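Side-chain contacts in nigritoxine (PDB 5M41), which is a bacterial toxin of Vibrio nigripulchritudo that acts against crustaceans and insects: residues Y275-A280 with Q442-F447; K350-V355 with R436-A441. All coordinates share one frame; numbering follows the deposited sequence.

Interaction 1 of 2, residues Y275-A280 with Q442-F447; sequences YSQEQA and QTKSFF
Gln277 and Lys444 meet across the gap between the first turns of two helices, their side chains crossing at about a right angle. The amide nitrogen does the touching: Gln277 NE2 lies 3.8 Å from Lys444 CB and 4.1 Å from both CG and CD of the same lysine, so the end of the glutamine runs across the aliphatic stem of the lysine rather than meeting its ammonium group. Gln277 CG stands anti to the carbonyl carbon (chi1 -74°) and the chain is extended beyond it, which carries the amide over to the neighbouring helix. Lys444 sets out toward Gln277, then bends at chi3 and chi4, carrying NZ off from the glutamine; NZ makes a long, weak ion pair with Glu448 one turn further on. Gln277 is poorly ordered, consistent with a contact of van der Waals kind at the surface, where no hydrogen bond joins the two segments. Beside this pair, Ala280 CB faces the methyl of Thr443 at 4.5 Å from CG2, a loose apolar approach. Pro439 also lies against Ala280, and Glu281 reaches over to Ser445 with a hydrogen bond to OG.

Both helix starts are fastened from within. Thr443 turns its hydroxyl back over its own helix, where OG1 accepts from Phe446 N at 3.2 Å in a nearly straight bond (162°). On the other side Gln279 OE1 takes two donors from Ser276: the backbone N, at 2.8 Å and in the carbonyl plane, and OG, at 3.0 Å and above that plane. The contact is thus a meeting of two helix N-termini, with Ser276 and Thr443 at the N-cap positions and the threonine making the classical side-chain N-cap bond.

Interaction 2 of 2, residues K350-V355 with R436-A441; sequences KNLGQV and RPIPTA
The backbones of 350-355 and 436-441 keep well apart, with Val355 CA and Ile438 CA, the nearest pair, 8.5 Å from each other and no hydrogen bond between the segments. The spacing follows from the small three-stranded antiparallel sheet to which they belong: strand 354-357 and strand 435-437 are its outer members, and strand 427-429 runs between them, bonded through its backbone to Gln354 on one side and Arg436 on the other. Across the middle strand the two segments meet only by side chains, Leu352 just before one outer strand and Val355 within it, with Ile438 just past the other. Ile438 CG2 makes the nearest approach to Leu352, while the longer arm, with CG1 anti to the carbonyl carbon and the chain extended (chi2 -172°), places CD1 between the methyls of Leu352 and Val355.

Leu352 comes from the turn that leads into strand 354-357, pointing at Ile438 and crossing it at a slant. Its CG is anti to the backbone N (chi1 -179°), which projects the isopropyl end across to the isoleucine. Leu352 and Ile438 are both buried, and Tyr428 of the middle strand touches each of them; Ile283 adds to the cover of Leu352 and Ala285 to that of Ile438. The interface is purely apolar: Leu352 CD2 approaches Ile438 CG2 to 4.1 Å, and Ile438 CD1 stands a little further off, about 4.4 Å from both Leu352 CD2 and Val355 CG2.

Interaction 2 is nested along the chain inside the loop closed by interaction 1, and residues 436-447 run unbroken through both, from strand 435-437 to helix 444-457. Interaction 2 is a buried meeting of branched aliphatic side chains beside a small sheet's middle strand; interaction 1 lies at the surface, where an amide nitrogen lies against the carbon stem of a lysine and no hydrogen bond joins the two segments, although Glu281, just beyond 275-280, bonds Ser445. Their centres are 13 Å apart, yet they are joined directly: Tyr275 OH is 2.7 Å from Pro437 O, a probable hydrogen bond, and the tyrosine ring packs on Pro439. Helix 277-283 serves both, through Gln277 and Ala280 and through Ile283 beside Leu352.

Interaction 1 of 2, residues Y275-A280 with Q442-F447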
ATOM      1  N   TYR A 275      -1.567  -8.244   9.337  1.00 87.22           N
ATOM      2  CA  TYR A 275      -0.257  -8.895   9.373  1.00 86.63           C
ATOM      3  C   TYR A 275       0.862  -8.098  10.043  1.00 93.48           C
ATOM      4  O   TYR A 275       0.855  -6.864  10.019  1.00 93.95           O
ATOM      5  CB  TYR A 275       0.173  -9.300   7.960  1.00 78.41           C
ATOM      6  CG  TYR A 275      -0.731 -10.348   7.347  1.00 72.01           C
ATOM      7  CD1 TYR A 275      -0.698 -11.666   7.800  1.00 69.99           C
ATOM      8  CD2 TYR A 275      -1.627 -10.014   6.325  1.00 67.54           C
ATOM      9  CE1 TYR A 275      -1.530 -12.629   7.257  1.00 68.27           C
ATOM     10  CE2 TYR A 275      -2.472 -10.973   5.775  1.00 63.06           C
ATOM     11  CZ  TYR A 275      -2.418 -12.273   6.243  1.00 64.10           C
ATOM     12  OH  TYR A 275      -3.229 -13.230   5.707  1.00 57.47           O
ATOM     13  N   SER A 276       1.813  -8.822  10.636  1.00 96.53           N
ATOM     14  CA  SER A 276       3.082  -8.240  11.078  1.00102.64           C
ATOM     15  C   SER A 276       4.167  -8.575  10.063  1.00104.29           C
ATOM     16  O   SER A 276       3.984  -9.448   9.209  1.00102.80           O
ATOM     17  CB  SER A 276       3.485  -8.762  12.456  1.00103.78           C
ATOM     18  OG  SER A 276       4.081 -10.044  12.349  1.00108.27           O
ATOM     19  N   GLN A 277       5.301  -7.892  10.176  1.00107.70           N
ATOM     20  CA  GLN A 277       6.397  -8.036   9.219  1.00110.06           C
ATOM     21  C   GLN A 277       7.001  -9.444   9.132  1.00110.20           C
ATOM     22  O   GLN A 277       7.364  -9.886   8.042  1.00106.92           O
ATOM     23  CB  GLN A 277       7.486  -7.000   9.490  1.00116.53           C
ATOM     24  CG  GLN A 277       7.112  -5.588   9.058  1.00120.46           C
ATOM     25  CD  GLN A 277       8.028  -4.535   9.658  1.00127.08           C
ATOM     26  OE1 GLN A 277       7.565  -3.574  10.278  1.00131.56           O
ATOM     27  NE2 GLN A 277       9.338  -4.716   9.484  1.00126.65           N
ATOM     28  N   GLU A 278       7.108 -10.148  10.256  1.00113.65           N
ATOM     29  CA  GLU A 278       7.658 -11.510  10.217  1.00116.82           C
ATOM     30  C   GLU A 278       6.711 -12.486   9.507  1.00113.37           C
ATOM     31  O   GLU A 278       7.151 -13.267   8.658  1.00110.32           O
ATOM     32  CB  GLU A 278       8.038 -12.028  11.610  1.00122.88           C
ATOM     33  CG  GLU A 278       8.962 -13.243  11.557  1.00128.97           C
ATOM     34  CD  GLU A 278       9.368 -13.764  12.925  1.00135.80           C
ATOM     35  OE1 GLU A 278       9.730 -12.945  13.798  1.00138.68           O
ATOM     36  OE2 GLU A 278       9.343 -14.999  13.120  1.00135.17           O
ATOM     37  N   GLN A 279       5.423 -12.423   9.860  1.00107.45           N
ATOM     38  CA  GLN A 279       4.363 -13.198   9.195  1.00 98.92           C
ATOM     39  C   GLN A 279       4.339 -12.933   7.684  1.00 92.18           C
ATOM     40  O   GLN A 279       4.343 -13.877   6.898  1.00 91.68           O
ATOM     41  CB  GLN A 279       2.995 -12.877   9.803  1.00 96.66           C
ATOM     42  CG  GLN A 279       2.893 -13.097  11.306  1.00101.33           C
ATOM     43  CD  GLN A 279       1.624 -12.503  11.898  1.00100.78           C
ATOM     44  OE1 GLN A 279       1.382 -11.295  11.805  1.00 98.36           O
ATOM     45  NE2 GLN A 279       0.809 -13.352  12.515  1.00100.37           N
ATOM     46  N   ALA A 280       4.339 -11.659   7.290  1.00 83.59           N
ATOM     47  CA  ALA A 280       4.383 -11.283   5.870  1.00 84.81           C
ATOM     48  C   ALA A 280       5.613 -11.870   5.157  1.00 88.47           C
ATOM     49  O   ALA A 280       5.470 -12.665   4.212  1.00 83.32           O
ATOM     50  CB  ALA A 280       4.318  -9.767   5.700  1.00 76.42           C
ATOM     51  N   GLN A 442       4.411  -4.199   0.225  1.00 40.26           N
ATOM     52  CA  GLN A 442       5.227  -3.071   0.750  1.00 40.57           C
ATOM     53  C   GLN A 442       5.866  -3.418   2.101  1.00 42.95           C
ATOM     54  O   GLN A 442       5.502  -2.885   3.143  1.00 42.62           O
ATOM     55  CB  GLN A 442       4.387  -1.796   0.812  1.00 38.40           C
ATOM     56  CG  GLN A 442       3.885  -1.432  -0.586  1.00 37.07           C
ATOM     57  CD  GLN A 442       3.060  -0.165  -0.660  1.00 37.24           C
ATOM     58  OE1 GLN A 442       3.249   0.782   0.125  1.00 38.33           O
ATOM     59  NE2 GLN A 442       2.158  -0.123  -1.626  1.00 34.85           N
ATOM     60  N   THR A 443       6.785  -4.374   2.065  1.00 44.11           N
ATOM     61  CA  THR A 443       7.466  -4.827   3.255  1.00 46.92           C
ATOM     62  C   THR A 443       8.721  -3.978   3.514  1.00 49.76           C
ATOM     63  O   THR A 443       9.095  -3.074   2.725  1.00 48.06           O
ATOM     64  CB  THR A 443       7.931  -6.279   3.081  1.00 48.35           C
ATOM     65  OG1 THR A 443       8.782  -6.342   1.937  1.00 47.03           O
ATOM     66  CG2 THR A 443       6.732  -7.260   2.888  1.00 45.63           C
ATOM     67  N   LYS A 444       9.377  -4.293   4.629  1.00 53.02           N
ATOM     68  CA  LYS A 444      10.680  -3.741   4.976  1.00 54.67           C
ATOM     69  C   LYS A 444      11.664  -3.912   3.823  1.00 52.91           C
ATOM     70  O   LYS A 444      12.265  -2.948   3.381  1.00 54.08           O
ATOM     71  CB  LYS A 444      11.204  -4.439   6.232  1.00 59.37           C
ATOM     72  CG  LYS A 444      12.406  -3.772   6.896  1.00 64.59           C
ATOM     73  CD  LYS A 444      13.118  -4.771   7.810  1.00 70.54           C
ATOM     74  CE  LYS A 444      13.755  -4.097   9.016  1.00 74.50           C
ATOM     75  NZ  LYS A 444      14.538  -2.890   8.636  1.00 74.22           N
ATOM     76  N   SER A 445      11.815  -5.126   3.314  1.00 54.13           N
ATOM     77  CA  SER A 445      12.840  -5.368   2.311  1.00 56.81           C
ATOM     78  C   SER A 445      12.497  -4.700   0.969  1.00 55.74           C
ATOM     79  O   SER A 445      13.391  -4.208   0.274  1.00 57.11           O
ATOM     80  CB  SER A 445      13.086  -6.858   2.149  1.00 61.06           C
ATOM     81  OG  SER A 445      11.866  -7.499   1.852  1.00 61.00           O
ATOM     82  N   PHE A 446      11.202  -4.647   0.640  1.00 50.76           N
ATOM     83  CA  PHE A 446      10.712  -3.948  -0.546  1.00 46.59           C
ATOM     84  C   PHE A 446      11.304  -2.536  -0.624  1.00 45.06           C
ATOM     85  O   PHE A 446      11.831  -2.134  -1.665  1.00 44.43           O
ATOM     86  CB  PHE A 446       9.166  -3.935  -0.488  1.00 44.07           C
ATOM     87  CG  PHE A 446       8.499  -3.086  -1.529  1.00 42.41           C
ATOM     88  CD1 PHE A 446       8.018  -3.659  -2.724  1.00 41.51           C
ATOM     89  CD2 PHE A 446       8.269  -1.724  -1.297  1.00 41.30           C
ATOM     90  CE1 PHE A 446       7.360  -2.886  -3.682  1.00 40.15           C
ATOM     91  CE2 PHE A 446       7.611  -0.948  -2.253  1.00 41.90           C
ATOM     92  CZ  PHE A 446       7.157  -1.529  -3.450  1.00 39.72           C
ATOM     93  N   PHE A 447      11.221  -1.786   0.475  1.00 46.07           N
ATOM     94  CA  PHE A 447      11.785  -0.434   0.533  1.00 47.17           C
ATOM     95  C   PHE A 447      13.328  -0.413   0.493  1.00 49.43           C
ATOM     96  O   PHE A 447      13.914   0.504  -0.087  1.00 47.49           O
ATOM     97  CB  PHE A 447      11.229   0.369   1.720  1.00 46.53           C
ATOM     98  CG  PHE A 447       9.777   0.720   1.555  1.00 45.01           C
ATOM     99  CD1 PHE A 447       9.399   1.740   0.715  1.00 42.48           C
ATOM    100  CD2 PHE A 447       8.789  -0.029   2.192  1.00 45.14           C
ATOM    101  CE1 PHE A 447       8.049   2.039   0.514  1.00 42.96           C
ATOM    102  CE2 PHE A 447       7.450   0.247   1.999  1.00 44.75           C
ATOM    103  CZ  PHE A 447       7.077   1.292   1.162  1.00 42.46           C
TER

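Interaction 2 of 2, residues K350-V355 with R436-A441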
ATOM      1  N   LYS A 350       4.030 -18.484  -6.806  1.00 73.33           N
ATOM      2  CA  LYS A 350       3.328 -19.761  -6.986  1.00 79.96           C
ATOM      3  C   LYS A 350       3.383 -20.655  -5.737  1.00 80.40           C
ATOM      4  O   LYS A 350       2.489 -21.476  -5.517  1.00 84.04           O
ATOM      5  CB  LYS A 350       3.835 -20.476  -8.250  1.00 87.75           C
ATOM      6  CG  LYS A 350       3.085 -20.029  -9.507  1.00 93.24           C
ATOM      7  CD  LYS A 350       3.988 -19.406 -10.568  1.00 97.68           C
ATOM      8  CE  LYS A 350       3.179 -18.498 -11.494  1.00 98.45           C
ATOM      9  NZ  LYS A 350       4.017 -17.654 -12.399  1.00 97.65           N
ATOM     10  N   ASN A 351       4.411 -20.453  -4.910  1.00 76.02           N
ATOM     11  CA  ASN A 351       4.492 -21.035  -3.573  1.00 76.03           C
ATOM     12  C   ASN A 351       3.397 -20.618  -2.563  1.00 73.20           C
ATOM     13  O   ASN A 351       3.173 -21.304  -1.559  1.00 74.81           O
ATOM     14  CB  ASN A 351       5.851 -20.705  -2.979  1.00 81.93           C
ATOM     15  CG  ASN A 351       6.418 -21.843  -2.168  1.00 89.73           C
ATOM     16  OD1 ASN A 351       6.258 -23.010  -2.529  1.00 93.16           O
ATOM     17  ND2 ASN A 351       7.096 -21.513  -1.071  1.00 91.31           N
ATOM     18  N   LEU A 352       2.714 -19.502  -2.828  1.00 66.29           N
ATOM     19  CA  LEU A 352       1.726 -18.945  -1.893  1.00 61.58           C
ATOM     20  C   LEU A 352       0.502 -19.839  -1.678  1.00 60.40           C
ATOM     21  O   LEU A 352       0.020 -19.966  -0.560  1.00 61.05           O
ATOM     22  CB  LEU A 352       1.265 -17.560  -2.372  1.00 56.35           C
ATOM     23  CG  LEU A 352       0.242 -16.801  -1.531  1.00 52.38           C
ATOM     24  CD1 LEU A 352       0.850 -16.429  -0.195  1.00 52.01           C
ATOM     25  CD2 LEU A 352      -0.253 -15.543  -2.240  1.00 50.63           C
ATOM     26  N   GLY A 353       0.001 -20.434  -2.758  1.00 61.09           N
ATOM     27  CA  GLY A 353      -1.279 -21.158  -2.759  1.00 60.47           C
ATOM     28  C   GLY A 353      -2.141 -20.665  -3.916  1.00 58.58           C
ATOM     29  O   GLY A 353      -1.626 -20.048  -4.848  1.00 61.18           O
ATOM     30  N   GLN A 354      -3.444 -20.948  -3.880  1.00 54.39           N
ATOM     31  CA  GLN A 354      -4.374 -20.398  -4.857  1.00 49.13           C
ATOM     32  C   GLN A 354      -4.704 -18.951  -4.550  1.00 44.63           C
ATOM     33  O   GLN A 354      -5.065 -18.630  -3.420  1.00 43.77           O
ATOM     34  CB  GLN A 354      -5.697 -21.117  -4.772  1.00 51.96           C
ATOM     35  CG  GLN A 354      -5.930 -22.236  -5.740  1.00 51.55           C
ATOM     36  CD  GLN A 354      -7.215 -22.936  -5.401  1.00 49.30           C
ATOM     37  OE1 GLN A 354      -7.256 -24.158  -5.373  1.00 52.13           O
ATOM     38  NE2 GLN A 354      -8.269 -22.161  -5.085  1.00 47.03           N
ATOM     39  N   VAL A 355      -4.618 -18.083  -5.549  1.00 42.45           N
ATOM     40  CA  VAL A 355      -5.199 -16.759  -5.415  1.00 40.43           C
ATOM     41  C   VAL A 355      -6.713 -16.918  -5.585  1.00 42.66           C
ATOM     42  O   VAL A 355      -7.175 -17.474  -6.603  1.00 41.80           O
ATOM     43  CB  VAL A 355      -4.637 -15.761  -6.443  1.00 40.28           C
ATOM     44  CG1 VAL A 355      -5.412 -14.429  -6.392  1.00 36.34           C
ATOM     45  CG2 VAL A 355      -3.153 -15.496  -6.159  1.00 41.30           C
ATOM     46  N   ARG A 436      -7.330 -16.458   3.383  1.00 46.65           N
ATOM     47  CA  ARG A 436      -6.786 -15.319   4.131  0.50 47.75           C
ATOM     48  C   ARG A 436      -6.507 -14.149   3.188  1.00 44.01           C
ATOM     49  O   ARG A 436      -6.188 -14.368   2.027  1.00 41.94           O
ATOM     50  CB  ARG A 436      -5.457 -15.701   4.809  0.50 51.54           C
ATOM     51  CG  ARG A 436      -5.490 -16.951   5.673  0.50 55.86           C
ATOM     52  CD  ARG A 436      -4.211 -17.095   6.483  0.50 60.00           C
ATOM     53  NE  ARG A 436      -4.466 -17.654   7.809  0.50 64.43           N
ATOM     54  CZ  ARG A 436      -3.549 -17.771   8.761  0.50 67.38           C
ATOM     55  NH1 ARG A 436      -2.304 -17.371   8.537  0.50 69.49           N
ATOM     56  NH2 ARG A 436      -3.875 -18.290   9.935  0.50 71.22           N
ATOM     57  N   PRO A 437      -6.571 -12.909   3.692  1.00 43.64           N
ATOM     58  CA  PRO A 437      -6.124 -11.823   2.840  1.00 42.67           C
ATOM     59  C   PRO A 437      -4.631 -11.929   2.459  1.00 43.01           C
ATOM     60  O   PRO A 437      -3.812 -12.387   3.255  1.00 43.82           O
ATOM     61  CB  PRO A 437      -6.395 -10.566   3.683  1.00 44.04           C
ATOM     62  CG  PRO A 437      -6.533 -11.069   5.084  1.00 47.99           C
ATOM     63  CD  PRO A 437      -7.184 -12.411   4.939  1.00 45.71           C
ATOM     64  N   ILE A 438      -4.290 -11.526   1.245  1.00 38.75           N
ATOM     65  CA  ILE A 438      -2.888 -11.473   0.844  1.00 38.97           C
ATOM     66  C   ILE A 438      -2.191 -10.294   1.541  1.00 40.54           C
ATOM     67  O   ILE A 438      -2.698  -9.178   1.526  1.00 39.27           O
ATOM     68  CB  ILE A 438      -2.680 -11.405  -0.693  1.00 36.48           C
ATOM     69  CG1 ILE A 438      -3.658 -12.368  -1.409  1.00 35.25           C
ATOM     70  CG2 ILE A 438      -1.213 -11.758  -1.019  1.00 37.70           C
ATOM     71  CD1 ILE A 438      -3.419 -12.528  -2.909  1.00 35.48           C
ATOM     72  N   PRO A 439      -1.032 -10.555   2.178  1.00 42.06           N
ATOM     73  CA  PRO A 439      -0.240  -9.477   2.770  1.00 42.34           C
ATOM     74  C   PRO A 439       0.206  -8.460   1.718  1.00 41.06           C
ATOM     75  O   PRO A 439       0.290  -8.775   0.525  1.00 40.47           O
ATOM     76  CB  PRO A 439       0.996 -10.206   3.345  1.00 44.76           C
ATOM     77  CG  PRO A 439       0.550 -11.615   3.531  1.00 46.67           C
ATOM     78  CD  PRO A 439      -0.454 -11.881   2.436  1.00 43.27           C
ATOM     79  N   THR A 440       0.486  -7.249   2.166  1.00 39.97           N
ATOM     80  CA  THR A 440       0.999  -6.228   1.277  1.00 39.51           C
ATOM     81  C   THR A 440       2.396  -6.601   0.770  1.00 40.76           C
ATOM     82  O   THR A 440       3.147  -7.309   1.429  1.00 40.71           O
ATOM     83  CB  THR A 440       1.033  -4.842   1.940  1.00 38.91           C
ATOM     84  OG1 THR A 440       1.503  -3.883   0.979  1.00 37.26           O
ATOM     85  CG2 THR A 440       1.941  -4.842   3.196  1.00 39.34           C
ATOM     86  N   ALA A 441       2.701  -6.174  -0.446  1.00 39.29           N
ATOM     87  CA  ALA A 441       4.042  -6.322  -0.962  1.00 41.37           C
ATOM     88  C   ALA A 441       4.969  -5.269  -0.361  1.00 42.49           C
ATOM     89  O   ALA A 441       6.181  -5.437  -0.430  1.00 43.36           O
ATOM     90  CB  ALA A 441       4.039  -6.208  -2.467  1.00 39.96           C
TER